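Local coordinates for seryl-tRNA synthetase (Pyrococcus horikoshii, PDB 2DQ0), which attaches serine to tRNA(Ser) at the expense of ATP, and probably also charges tRNA(Sec) with serine, at residues S113-K118 with D122-R127; N190-L195 with K441-V446; K210-V215 with V305-Y310; N263-G268 with E395-V400. All coordinates share one frame; numbering follows the deposited sequence.

Interaction 1. Residues S113-K118 with D122-R127; sequences SVPVGK and DNVPIR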
loop_
_atom_site.group_PDB
_atom_site.type_symbol
_atom_site.label_atom_id
_atom_site.label_comp_id
_atom_site.label_asym_id
_atom_site.label_seq_id
_atom_site.Cartn_x
_atom_site.Cartn_y
_atom_site.Cartn_z
ATOM N N SER A 113 -17.042 2.796 32.845
ATOM C CA SER A 113 -15.733 3.263 33.278
ATOM C C SER A 113 -15.135 4.408 32.471
ATOM O O SER A 113 -14.144 5.013 32.900
ATOM C CB SER A 113 -14.730 2.095 33.327
ATOM O OG SER A 113 -14.537 1.498 32.060
ATOM N N VAL A 114 -15.704 4.715 31.309
ATOM C CA VAL A 114 -15.133 5.804 30.535
ATOM C C VAL A 114 -15.634 7.104 31.092
ATOM O O VAL A 114 -16.843 7.315 31.226
ATOM C CB VAL A 114 -15.418 5.707 28.977
ATOM C CG1 VAL A 114 -16.310 4.543 28.664
ATOM C CG2 VAL A 114 -16.012 7.017 28.431
ATOM N N PRO A 115 -14.695 7.992 31.451
ATOM C CA PRO A 115 -14.952 9.321 32.016
ATOM C C PRO A 115 -15.680 10.212 31.028
ATOM O O PRO A 115 -15.494 10.065 29.823
ATOM C CB PRO A 115 -13.553 9.836 32.324
ATOM C CG PRO A 115 -12.708 9.172 31.262
ATOM C CD PRO A 115 -13.248 7.766 31.277
ATOM N N VAL A 116 -16.506 11.129 31.529
ATOM C CA VAL A 116 -17.239 12.036 30.648
ATOM C C VAL A 116 -16.417 13.276 30.320
ATOM O O VAL A 116 -15.729 13.822 31.177
ATOM C CB VAL A 116 -18.577 12.466 31.261
ATOM C CG1 VAL A 116 -19.393 13.261 30.225
ATOM C CG2 VAL A 116 -19.344 11.232 31.713
ATOM N N GLY A 117 -16.490 13.711 29.066
ATOM C CA GLY A 117 -15.721 14.865 28.641
ATOM C C GLY A 117 -16.100 15.394 27.272
ATOM O O GLY A 117 -16.839 14.763 26.510
ATOM N N LYS A 118 -15.567 16.568 26.956
ATOM C CA LYS A 118 -15.853 17.231 25.704
ATOM C C LYS A 118 -14.849 16.828 24.625
ATOM O O LYS A 118 -15.231 16.584 23.478
ATOM C CB LYS A 118 -15.811 18.747 25.930
ATOM C CG LYS A 118 -16.645 19.578 24.956
ATOM C CD LYS A 118 -16.457 21.085 25.203
ATOM C CE LYS A 118 -17.478 21.930 24.430
ATOM N NZ LYS A 118 -18.873 21.776 24.953
ATOM N N ASP A 122 -10.142 16.371 28.310
ATOM C CA ASP A 122 -10.875 15.721 29.389
ATOM C C ASP A 122 -10.453 14.256 29.525
ATOM O O ASP A 122 -10.959 13.509 30.369
ATOM C CB ASP A 122 -12.387 15.850 29.154
ATOM C CG ASP A 122 -12.918 17.246 29.481
ATOM O OD1 ASP A 122 -13.880 17.696 28.815
ATOM O OD2 ASP A 122 -12.386 17.895 30.412
ATOM N N ASN A 123 -9.513 13.840 28.689
ATOM C CA ASN A 123 -9.042 12.476 28.788
ATOM C C ASN A 123 -8.389 12.363 30.156
ATOM O O ASN A 123 -7.812 13.324 30.657
ATOM C CB ASN A 123 -8.051 12.172 27.671
ATOM C CG ASN A 123 -8.739 11.958 26.347
ATOM O OD1 ASN A 123 -9.967 12.010 26.263
ATOM N ND2 ASN A 123 -7.955 11.709 25.300
ATOM N N VAL A 124 -8.474 11.187 30.761
ATOM C CA VAL A 124 -7.920 11.015 32.083
ATOM C C VAL A 124 -6.692 10.137 32.149
ATOM O O VAL A 124 -6.719 8.982 31.736
ATOM C CB VAL A 124 -8.996 10.434 33.040
ATOM C CG1 VAL A 124 -8.389 10.141 34.392
ATOM C CG2 VAL A 124 -10.159 11.409 33.178
ATOM N N PRO A 125 -5.581 10.682 32.670
ATOM C CA PRO A 125 -4.320 9.932 32.806
ATOM C C PRO A 125 -4.571 8.953 33.939
ATOM O O PRO A 125 -5.170 9.333 34.939
ATOM C CB PRO A 125 -3.306 11.006 33.202
ATOM C CG PRO A 125 -3.901 12.274 32.663
ATOM C CD PRO A 125 -5.379 12.109 32.963
ATOM N N ILE A 126 -4.125 7.708 33.804
ATOM C CA ILE A 126 -4.379 6.720 34.848
ATOM C C ILE A 126 -3.151 5.940 35.238
ATOM O O ILE A 126 -3.192 5.120 36.144
ATOM C CB ILE A 126 -5.445 5.695 34.397
ATOM C CG1 ILE A 126 -4.970 4.976 33.130
ATOM C CG2 ILE A 126 -6.782 6.388 34.139
ATOM C CD1 ILE A 126 -5.911 3.897 32.669
ATOM N N ARG A 127 -2.046 6.203 34.566
ATOM C CA ARG A 127 -0.833 5.460 34.832
ATOM C C ARG A 127 0.362 6.171 34.178
ATOM O O ARG A 127 0.233 6.781 33.120
ATOM C CB ARG A 127 -1.034 4.031 34.286
ATOM C CG ARG A 127 0.166 3.123 34.396
ATOM C CD ARG A 127 -0.197 1.630 34.457
ATOM N NE ARG A 127 -0.837 1.021 33.277
ATOM C CZ ARG A 127 -2.135 1.103 32.980
ATOM N NH1 ARG A 127 -2.958 1.783 33.754
ATOM N NH2 ARG A 127 -2.630 0.445 31.942
#
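D122 and K118 close a short surface loop with one nearly straight hydrogen bond: K118 N donates to D122 OD1 over 2.8 Å, with an N-H...O angle of 176°. The acceptor uses its anti lone pair, the one turned away from OD2. D122 is set for this by its first torsion (chi1 -76°), which puts CG beside its own backbone N and opposite the carbonyl carbon, swinging the carboxylate over the chain at G117. There D122 CB lies 3.5 Å from G117 CA. The second point of contact is apolar. The first torsion of V124 (chi1 175°) turns its methyl group CG2, standing beside the backbone N, to the P115 ring, where it rests 3.8 Å from CB and 3.9 Å from CG. In the fold, this turn leads from helix 72-103 into strand 124-129, which pairs antiparallel with strand 338-342; P115 and G117 are tied through T345 to the loop that follows that strand.

Interaction 2. Residues N190-L195 with K441-V446; sequences NEIVIL and KEIVPV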
loop_
_atom_site.group_PDB
_atom_site.type_symbol
_atom_site.label_atom_id
_atom_site.label_comp_id
_atom_site.label_asym_id
_atom_site.label_seq_id
_atom_site.Cartn_x
_atom_site.Cartn_y
_atom_site.Cartn_z
ATOM N N ASN A 190 18.787 5.261 5.170
ATOM C CA ASN A 190 19.790 4.599 5.992
ATOM C C ASN A 190 19.369 3.856 7.255
ATOM O O ASN A 190 18.463 3.013 7.226
ATOM C CB ASN A 190 20.877 5.604 6.342
ATOM C CG ASN A 190 21.415 6.282 5.123
ATOM O OD1 ASN A 190 21.283 7.481 4.970
ATOM N ND2 ASN A 190 22.002 5.508 4.224
ATOM N N GLU A 191 20.030 4.165 8.364
ATOM C CA GLU A 191 19.737 3.451 9.581
ATOM C C GLU A 191 18.288 3.567 10.013
ATOM O O GLU A 191 17.764 2.663 10.664
ATOM C CB GLU A 191 20.712 3.853 10.694
ATOM C CG GLU A 191 21.257 5.245 10.526
ATOM C CD GLU A 191 22.492 5.310 9.653
ATOM O OE1 GLU A 191 22.506 6.142 8.727
ATOM O OE2 GLU A 191 23.452 4.556 9.901
ATOM N N ILE A 192 17.607 4.631 9.608
ATOM C CA ILE A 192 16.208 4.763 9.992
ATOM C C ILE A 192 15.361 3.671 9.310
ATOM O O ILE A 192 14.335 3.250 9.842
ATOM C CB ILE A 192 15.664 6.152 9.631
ATOM C CG1 ILE A 192 16.474 7.230 10.363
ATOM C CG2 ILE A 192 14.185 6.237 10.006
ATOM C CD1 ILE A 192 16.404 7.127 11.913
ATOM N N VAL A 193 15.787 3.218 8.131
ATOM C CA VAL A 193 15.057 2.155 7.447
ATOM C C VAL A 193 15.258 0.868 8.240
ATOM O O VAL A 193 14.313 0.101 8.444
ATOM C CB VAL A 193 15.549 1.953 5.987
ATOM C CG1 VAL A 193 14.879 0.740 5.375
ATOM C CG2 VAL A 193 15.221 3.182 5.147
ATOM N N ILE A 194 16.485 0.632 8.702
ATOM C CA ILE A 194 16.743 -0.562 9.487
ATOM C C ILE A 194 15.976 -0.487 10.803
ATOM O O ILE A 194 15.438 -1.484 11.279
ATOM C CB ILE A 194 18.262 -0.758 9.776
ATOM C CG1 ILE A 194 18.897 -1.687 8.736
ATOM C CG2 ILE A 194 18.450 -1.479 11.092
ATOM C CD1 ILE A 194 18.604 -1.340 7.327
ATOM N N LEU A 195 15.924 0.704 11.387
ATOM C CA LEU A 195 15.217 0.886 12.649
ATOM C C LEU A 195 13.715 0.570 12.518
ATOM O O LEU A 195 13.108 -0.042 13.408
ATOM C CB LEU A 195 15.423 2.324 13.156
ATOM C CG LEU A 195 14.716 2.633 14.465
ATOM C CD1 LEU A 195 15.216 1.686 15.553
ATOM C CD2 LEU A 195 14.964 4.062 14.838
ATOM N N LYS A 441 24.323 0.299 17.571
ATOM C CA LYS A 441 23.776 0.641 18.891
ATOM C C LYS A 441 23.361 2.103 18.994
ATOM O O LYS A 441 22.649 2.498 19.915
ATOM C CB LYS A 441 24.793 0.333 19.985
ATOM C CG LYS A 441 25.181 -1.141 20.093
ATOM C CD LYS A 441 26.083 -1.378 21.288
ATOM C CE LYS A 441 26.592 -2.802 21.315
ATOM N NZ LYS A 441 27.301 -3.147 20.058
ATOM N N GLU A 442 23.798 2.909 18.039
ATOM C CA GLU A 442 23.440 4.312 18.040
ATOM C C GLU A 442 23.500 4.829 16.613
ATOM O O GLU A 442 23.995 4.148 15.712
ATOM C CB GLU A 442 24.423 5.101 18.901
ATOM C CG GLU A 442 25.890 4.830 18.562
ATOM C CD GLU A 442 26.851 5.756 19.298
ATOM O OE1 GLU A 442 26.673 5.955 20.530
ATOM O OE2 GLU A 442 27.790 6.275 18.644
ATOM N N ILE A 443 22.976 6.028 16.398
ATOM C CA ILE A 443 23.030 6.621 15.077
ATOM C C ILE A 443 23.709 7.962 15.251
ATOM O O ILE A 443 23.235 8.806 16.002
ATOM C CB ILE A 443 21.625 6.816 14.451
ATOM C CG1 ILE A 443 20.861 5.480 14.454
ATOM C CG2 ILE A 443 21.788 7.343 13.016
ATOM C CD1 ILE A 443 19.410 5.584 14.078
ATOM N N VAL A 444 24.829 8.149 14.567
ATOM C CA VAL A 444 25.563 9.398 14.682
ATOM C C VAL A 444 25.307 10.355 13.531
ATOM O O VAL A 444 24.975 9.953 12.411
ATOM C CB VAL A 444 27.098 9.137 14.806
ATOM C CG1 VAL A 444 27.335 8.063 15.842
ATOM C CG2 VAL A 444 27.700 8.720 13.468
ATOM N N PRO A 445 25.442 11.652 13.799
ATOM C CA PRO A 445 25.221 12.652 12.757
ATOM C C PRO A 445 26.209 12.475 11.628
ATOM O O PRO A 445 27.307 11.970 11.841
ATOM C CB PRO A 445 25.412 13.978 13.495
ATOM C CG PRO A 445 26.240 13.634 14.631
ATOM C CD PRO A 445 25.719 12.300 15.086
ATOM N N VAL A 446 25.802 12.876 10.428
ATOM C CA VAL A 446 26.661 12.771 9.261
ATOM C C VAL A 446 27.370 14.106 9.120
ATOM O O VAL A 446 26.931 15.106 9.688
ATOM C CB VAL A 446 25.828 12.438 7.980
ATOM C CG1 VAL A 446 24.961 11.253 8.256
ATOM C CG2 VAL A 446 24.967 13.588 7.551
#
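E191, near the beginning of helix 190-209, and I443, in the short strand 442-443, bring their backbones to within 7.1 Å, CA to CA, with no hydrogen bond between the two segments. Contact is left to side chains. I443 lays both branches against the side of the helix: its chi1 of -54° sets CG1 beside the backbone N and CG2 anti to it. CG2 lies against the CG methylene of E191, while I443 CD1 comes 4.0 Å from E191 CB; the two side chains run past each other in opposite directions. I443 CD1 also meets I192 CD1 at 4.0 Å, those side chains crossing at about a right angle. With an alanine at I443, a gap is likely to open between strand and helix, taking one apolar neighbour from I192 CD1 and from the E191 methylenes. L169 adds to the cover of I443, and I414 of helix 410-420 to that of I192. Because E191 offers mainly its aliphatic stem and makes no polar bond across the contact, the C-terminal strand is held to this helix by dispersion and burial of apolar surface.

Interaction 3. Residues K210-V215 with V305-Y310; sequences KGFTPV and VEQFVY. With SSA (5'-O-(N-(L-seryl)-sulfamoyl)adenosine), chain G.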
loop_
_atom_site.group_PDB
_atom_site.type_symbol
_atom_site.label_atom_id
_atom_site.label_comp_id
_atom_site.label_asym_id
_atom_site.label_seq_id
_atom_site.Cartn_x
_atom_site.Cartn_y
_atom_site.Cartn_z
ATOM N N LYS A 210 3.637 -14.338 23.118
ATOM C CA LYS A 210 2.438 -14.333 23.950
ATOM C C LYS A 210 1.278 -15.095 23.338
ATOM O O LYS A 210 0.147 -14.979 23.816
ATOM C CB LYS A 210 1.983 -12.900 24.238
ATOM C CG LYS A 210 2.961 -12.093 25.077
ATOM C CD LYS A 210 2.396 -10.731 25.450
ATOM C CE LYS A 210 3.197 -10.146 26.590
ATOM N NZ LYS A 210 2.810 -8.750 26.907
ATOM N N GLY A 211 1.545 -15.838 22.264
ATOM C CA GLY A 211 0.500 -16.615 21.623
ATOM C C GLY A 211 -0.282 -16.070 20.438
ATOM O O GLY A 211 -1.298 -16.667 20.036
ATOM N N PHE A 212 0.159 -14.956 19.858
ATOM C CA PHE A 212 -0.565 -14.397 18.707
ATOM C C PHE A 212 -0.077 -14.951 17.361
ATOM O O PHE A 212 1.136 -15.028 17.109
ATOM C CB PHE A 212 -0.448 -12.878 18.713
ATOM C CG PHE A 212 -1.206 -12.232 19.811
ATOM C CD1 PHE A 212 -0.923 -12.539 21.143
ATOM C CD2 PHE A 212 -2.233 -11.329 19.523
ATOM C CE1 PHE A 212 -1.661 -11.955 22.182
ATOM C CE2 PHE A 212 -2.977 -10.738 20.546
ATOM C CZ PHE A 212 -2.692 -11.052 21.890
ATOM N N THR A 213 -1.010 -15.363 16.509
ATOM C CA THR A 213 -0.633 -15.883 15.193
ATOM C C THR A 213 -0.334 -14.679 14.294
ATOM O O THR A 213 -1.172 -13.788 14.084
ATOM C CB THR A 213 -1.747 -16.807 14.569
ATOM O OG1 THR A 213 -3.039 -16.348 14.966
ATOM C CG2 THR A 213 -1.588 -18.254 15.055
ATOM N N PRO A 214 0.891 -14.615 13.789
ATOM C CA PRO A 214 1.242 -13.485 12.933
ATOM C C PRO A 214 0.593 -13.511 11.555
ATOM O O PRO A 214 0.440 -14.561 10.943
ATOM C CB PRO A 214 2.777 -13.559 12.876
ATOM C CG PRO A 214 3.048 -15.005 12.987
ATOM C CD PRO A 214 2.059 -15.474 14.051
ATOM N N VAL A 215 0.215 -12.341 11.061
ATOM C CA VAL A 215 -0.389 -12.282 9.752
ATOM C C VAL A 215 -0.071 -11.034 8.935
ATOM O O VAL A 215 0.100 -9.944 9.473
ATOM C CB VAL A 215 -1.914 -12.476 9.870
ATOM C CG1 VAL A 215 -2.373 -12.003 11.211
ATOM C CG2 VAL A 215 -2.652 -11.751 8.755
ATOM N N VAL A 305 2.424 -2.689 13.496
ATOM C CA VAL A 305 2.251 -4.058 13.949
ATOM C C VAL A 305 1.004 -3.936 14.821
ATOM O O VAL A 305 0.992 -3.161 15.783
ATOM C CB VAL A 305 3.450 -4.507 14.793
ATOM C CG1 VAL A 305 3.196 -5.883 15.404
ATOM C CG2 VAL A 305 4.692 -4.533 13.927
ATOM N N GLU A 306 -0.036 -4.695 14.488
ATOM C CA GLU A 306 -1.315 -4.605 15.191
ATOM C C GLU A 306 -1.809 -5.845 15.931
ATOM O O GLU A 306 -1.715 -6.961 15.424
ATOM C CB GLU A 306 -2.384 -4.192 14.168
ATOM C CG GLU A 306 -3.803 -4.132 14.695
ATOM C CD GLU A 306 -4.125 -2.794 15.297
ATOM O OE1 GLU A 306 -3.176 -2.078 15.667
ATOM O OE2 GLU A 306 -5.325 -2.464 15.406
ATOM N N GLN A 307 -2.370 -5.628 17.120
ATOM C CA GLN A 307 -2.948 -6.710 17.925
ATOM C C GLN A 307 -4.448 -6.727 17.655
ATOM O O GLN A 307 -5.098 -5.680 17.707
ATOM C CB GLN A 307 -2.799 -6.454 19.432
ATOM C CG GLN A 307 -1.403 -6.416 20.027
ATOM C CD GLN A 307 -1.463 -6.027 21.492
ATOM O OE1 GLN A 307 -1.127 -4.896 21.880
ATOM N NE2 GLN A 307 -1.924 -6.953 22.316
ATOM N N PHE A 308 -5.010 -7.898 17.375
ATOM C CA PHE A 308 -6.454 -7.979 17.174
ATOM C C PHE A 308 -6.949 -9.226 17.882
ATOM O O PHE A 308 -6.325 -10.294 17.796
ATOM C CB PHE A 308 -6.801 -8.022 15.702
ATOM C CG PHE A 308 -8.273 -7.844 15.416
ATOM C CD1 PHE A 308 -9.175 -8.905 15.596
ATOM C CD2 PHE A 308 -8.750 -6.629 14.906
ATOM C CE1 PHE A 308 -10.522 -8.754 15.263
ATOM C CE2 PHE A 308 -10.091 -6.466 14.571
ATOM C CZ PHE A 308 -10.987 -7.531 14.746
ATOM N N VAL A 309 -8.083 -9.072 18.571
ATOM C CA VAL A 309 -8.689 -10.119 19.385
ATOM C C VAL A 309 -10.181 -10.383 19.204
ATOM O O VAL A 309 -11.007 -9.461 19.135
ATOM C CB VAL A 309 -8.468 -9.806 20.883
ATOM C CG1 VAL A 309 -9.208 -10.802 21.755
ATOM C CG2 VAL A 309 -6.989 -9.835 21.200
ATOM N N TYR A 310 -10.512 -11.671 19.138
ATOM C CA TYR A 310 -11.892 -12.130 19.040
ATOM C C TYR A 310 -12.057 -12.882 20.340
ATOM O O TYR A 310 -11.336 -13.846 20.575
ATOM C CB TYR A 310 -12.089 -13.138 17.915
ATOM C CG TYR A 310 -12.030 -12.610 16.508
ATOM C CD1 TYR A 310 -10.807 -12.341 15.887
ATOM C CD2 TYR A 310 -13.195 -12.450 15.761
ATOM C CE1 TYR A 310 -10.752 -11.937 14.552
ATOM C CE2 TYR A 310 -13.149 -12.043 14.421
ATOM C CZ TYR A 310 -11.923 -11.791 13.825
ATOM O OH TYR A 310 -11.876 -11.406 12.500
HETATM N N10 SSA G . -6.435 -0.186 14.836
HETATM C CA SSA G . -6.247 0.827 15.891
HETATM C CB SSA G . -5.252 0.361 16.919
HETATM O OG SSA G . -3.911 0.360 16.417
HETATM C C9 SSA G . -5.757 2.169 15.360
HETATM O O9 SSA G . -5.428 2.304 14.184
HETATM N N8 SSA G . -5.726 3.186 16.231
HETATM S S1 SSA G . -5.175 4.625 15.776
HETATM O O1S SSA G . -6.081 5.074 14.728
HETATM O O2S SSA G . -5.027 5.403 17.000
HETATM O "O5'" SSA G . -3.772 4.311 15.149
HETATM C "C5'" SSA G . -2.795 3.656 15.935
HETATM C "C4'" SSA G . -1.511 4.422 15.980
HETATM O "O4'" SSA G . -0.949 4.554 14.660
HETATM C "C3'" SSA G . -1.542 5.845 16.500
HETATM O "O3'" SSA G . -1.609 5.837 17.912
HETATM C "C2'" SSA G . -0.179 6.313 16.025
HETATM O "O2'" SSA G . 0.904 5.782 16.751
HETATM C "C1'" SSA G . -0.174 5.744 14.600
HETATM N N9 SSA G . -0.806 6.607 13.607
HETATM C C8 SSA G . -2.152 6.839 13.372
HETATM N N7 SSA G . -2.376 7.682 12.397
HETATM C C5 SSA G . -1.102 8.035 11.962
HETATM C C6 SSA G . -0.644 8.920 10.950
HETATM N N6 SSA G . -1.462 9.622 10.172
HETATM N N1 SSA G . 0.707 9.036 10.759
HETATM C C2 SSA G . 1.533 8.311 11.545
HETATM N N3 SSA G . 1.214 7.449 12.537
HETATM C C4 SSA G . -0.127 7.370 12.699
#
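The F212 ring is turned toward strand 301-311 by a chi1 of -70°, which places CG beside the backbone N, and it meets Q307 and V309 there. F212 CE2 lies 4.2 Å from V309 CG2, and F212 CZ is equally far from Q307 NE2, with the ring and the amide plane inclined by 69°. No hydrogen bond joins the segments. Strand 213-216, which follows the helix ended by G211 in a Schellman motif, belongs with helix 190-209 to what is recognisable as motif 1 of class II synthetases; V215 carries the sheet on into the second subunit. Strand 301-311 is part of the largely antiparallel sheet of the class II catalytic core. Q307 and V309 turn to helix 316-333, whereas E306 serves the active site. Its CG is anti to the backbone N (chi1 176°) and the chain then bends, so that both carboxylate oxygens address the seryl part of the adenylate analogue: OE1 accepts from SSA OG at 2.7 Å, OE2 from SSA N10 at 2.6 Å. A leucine in place of E306 keeps bulk but no acceptor, and the seryl hydroxyl and amino group would probably lose these two bonds. E254 and T406 also bind the analogue by hydrogen bonds.

Interaction 4. Residues N263-G268 with E395-V400; sequences NEILDG and EKPRYV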
loop_
_atom_site.group_PDB
_atom_site.type_symbol
_atom_site.label_atom_id
_atom_site.label_comp_id
_atom_site.label_asym_id
_atom_site.label_seq_id
_atom_site.Cartn_x
_atom_site.Cartn_y
_atom_site.Cartn_z
ATOM N N ASN A 263 -19.039 -13.083 8.353
ATOM C CA ASN A 263 -20.024 -14.112 8.017
ATOM C C ASN A 263 -19.613 -15.521 8.453
ATOM O O ASN A 263 -19.662 -16.460 7.674
ATOM C CB ASN A 263 -20.315 -14.097 6.510
ATOM C CG ASN A 263 -21.029 -12.836 6.062
ATOM O OD1 ASN A 263 -20.757 -12.306 4.982
ATOM N ND2 ASN A 263 -21.957 -12.350 6.882
ATOM N N GLU A 264 -19.182 -15.663 9.695
ATOM C CA GLU A 264 -18.804 -16.972 10.196
ATOM C C GLU A 264 -19.440 -17.166 11.547
ATOM O O GLU A 264 -19.777 -16.204 12.245
ATOM C CB GLU A 264 -17.282 -17.116 10.381
ATOM C CG GLU A 264 -16.440 -17.006 9.116
ATOM C CD GLU A 264 -14.976 -17.355 9.359
ATOM O OE1 GLU A 264 -14.127 -17.012 8.512
ATOM O OE2 GLU A 264 -14.668 -17.984 10.394
ATOM N N ILE A 265 -19.637 -18.426 11.893
ATOM C CA ILE A 265 -20.139 -18.762 13.204
ATOM C C ILE A 265 -18.923 -19.505 13.690
ATOM O O ILE A 265 -18.625 -20.591 13.211
ATOM C CB ILE A 265 -21.342 -19.699 13.155
ATOM C CG1 ILE A 265 -22.547 -18.942 12.588
ATOM C CG2 ILE A 265 -21.625 -20.241 14.564
ATOM C CD1 ILE A 265 -23.755 -19.803 12.335
ATOM N N LEU A 266 -18.180 -18.883 14.590
ATOM C CA LEU A 266 -16.977 -19.502 15.096
ATOM C C LEU A 266 -17.325 -20.611 16.069
ATOM O O LEU A 266 -18.437 -20.668 16.593
ATOM C CB LEU A 266 -16.103 -18.452 15.785
ATOM C CG LEU A 266 -15.538 -17.350 14.884
ATOM C CD1 LEU A 266 -14.867 -16.305 15.759
ATOM C CD2 LEU A 266 -14.534 -17.934 13.866
ATOM N N ASP A 267 -16.369 -21.508 16.282
ATOM C CA ASP A 267 -16.536 -22.597 17.226
ATOM C C ASP A 267 -15.932 -22.041 18.521
ATOM O O ASP A 267 -14.743 -21.719 18.570
ATOM C CB ASP A 267 -15.763 -23.828 16.747
ATOM C CG ASP A 267 -16.041 -25.065 17.591
ATOM O OD1 ASP A 267 -15.783 -25.026 18.820
ATOM O OD2 ASP A 267 -16.512 -26.076 17.018
ATOM N N GLY A 268 -16.758 -21.910 19.553
ATOM C CA GLY A 268 -16.298 -21.367 20.822
ATOM C C GLY A 268 -15.066 -22.012 21.442
ATOM O O GLY A 268 -14.372 -21.395 22.271
ATOM N N GLU A 395 -27.474 -24.848 19.270
ATOM C CA GLU A 395 -28.063 -23.666 18.636
ATOM C C GLU A 395 -27.776 -22.328 19.322
ATOM O O GLU A 395 -27.059 -22.246 20.318
ATOM C CB GLU A 395 -29.584 -23.847 18.505
ATOM C CG GLU A 395 -30.320 -23.968 19.840
ATOM C CD GLU A 395 -31.755 -24.473 19.687
ATOM O OE1 GLU A 395 -32.542 -23.845 18.941
ATOM O OE2 GLU A 395 -32.096 -25.499 20.318
ATOM N N LYS A 396 -28.353 -21.283 18.743
ATOM C CA LYS A 396 -28.248 -19.915 19.227
ATOM C C LYS A 396 -26.883 -19.252 19.144
ATOM O O LYS A 396 -26.247 -18.989 20.167
ATOM C CB LYS A 396 -28.745 -19.818 20.666
ATOM C CG LYS A 396 -29.749 -18.693 20.884
ATOM C CD LYS A 396 -29.328 -17.395 20.199
ATOM C CE LYS A 396 -30.266 -17.040 19.037
ATOM N NZ LYS A 396 -30.283 -18.056 17.941
ATOM N N PRO A 397 -26.412 -18.967 17.920
ATOM C CA PRO A 397 -25.104 -18.320 17.820
ATOM C C PRO A 397 -25.179 -16.882 18.340
ATOM O O PRO A 397 -26.144 -16.157 18.083
ATOM C CB PRO A 397 -24.787 -18.410 16.326
ATOM C CG PRO A 397 -26.140 -18.414 15.685
ATOM C CD PRO A 397 -26.925 -19.329 16.586
ATOM N N ARG A 398 -24.163 -16.494 19.101
ATOM C CA ARG A 398 -24.092 -15.152 19.665
ATOM C C ARG A 398 -22.896 -14.386 19.085
ATOM O O ARG A 398 -21.887 -14.986 18.691
ATOM C CB ARG A 398 -23.952 -15.224 21.186
ATOM C CG ARG A 398 -25.082 -15.928 21.900
ATOM C CD ARG A 398 -24.846 -15.879 23.406
ATOM N NE ARG A 398 -23.653 -16.619 23.812
ATOM C CZ ARG A 398 -22.749 -16.177 24.689
ATOM N NH1 ARG A 398 -21.700 -16.936 24.991
ATOM N NH2 ARG A 398 -22.872 -14.974 25.257
ATOM N N TYR A 399 -23.022 -13.061 19.036
ATOM C CA TYR A 399 -21.959 -12.208 18.519
ATOM C C TYR A 399 -20.730 -12.251 19.411
ATOM O O TYR A 399 -20.813 -12.359 20.629
ATOM C CB TYR A 399 -22.461 -10.767 18.359
ATOM C CG TYR A 399 -23.442 -10.629 17.219
ATOM C CD1 TYR A 399 -23.013 -10.736 15.895
ATOM C CD2 TYR A 399 -24.802 -10.430 17.457
ATOM C CE1 TYR A 399 -23.913 -10.642 14.840
ATOM C CE2 TYR A 399 -25.712 -10.337 16.405
ATOM C CZ TYR A 399 -25.256 -10.436 15.102
ATOM O OH TYR A 399 -26.124 -10.260 14.054
ATOM N N VAL A 400 -19.574 -12.202 18.780
ATOM C CA VAL A 400 -18.312 -12.239 19.497
ATOM C C VAL A 400 -17.955 -10.804 19.872
ATOM O O VAL A 400 -18.658 -9.841 19.520
ATOM C CB VAL A 400 -17.210 -12.793 18.568
ATOM C CG1 VAL A 400 -17.700 -14.091 17.864
ATOM C CG2 VAL A 400 -16.871 -11.744 17.498
#
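In the class II catalytic sheet, strand 387-390 lies between strand 264-267 and strand 398-406, and across it I265 and L266 touch P397, just before strand 398-406, and V400. The middle strand pairs parallel with the first and antiparallel with the second, so the two segments share no backbone hydrogen bond and touch through side chains alone. Their CA atoms come as near as 6.8 Å at I265 and P397. There a chi1 of -69° sets I265 CG1 beside the backbone N and leaves the methyl group CG2 anti to it, and I265 CG2 approaches P397 CB at 4.1 Å; R388 of the middle strand also packs on P397. The second point is deeper. L266 holds its branch beside the backbone N and extends to bring CD1 within 4.2 Å of V400 CG1, the two side chains lying roughly at right angles. I387 adds its own surface to V400, and L271 to L266. E264, next to I265, forms a salt bridge with R176 of the second subunit. Every atom that meets another across the contact is aliphatic carbon: the contact is held by van der Waals forces and burial of apolar surface, while alignment of the strands is probably set by the backbone bonds each makes with strand 387-390.

Interactions 1, 3 and 4 all reach the large mixed sheet of the catalytic core, whereas interaction 2 fastens the C-terminal strand to helix 190-209. Interaction 1 closes first along the chain; interactions 3 and 4 both fall inside the long loop closed by interaction 2, and they cross each other. They also touch: Y310 CD2 of strand 301-311 lies 4.1 Å from V400 CG2 of the neighbouring strand 398-406 and 4.2 Å from L266 CD1 of strand 264-267. Interactions 2 and 4 stand on opposite sides of the chain's centre, about 48 Å between centres. Helix 190-209 runs into strand 213-216, linking interactions 2 and 3 along the dimer interface, consistent with interface and serine site being built on connected parts of one fold.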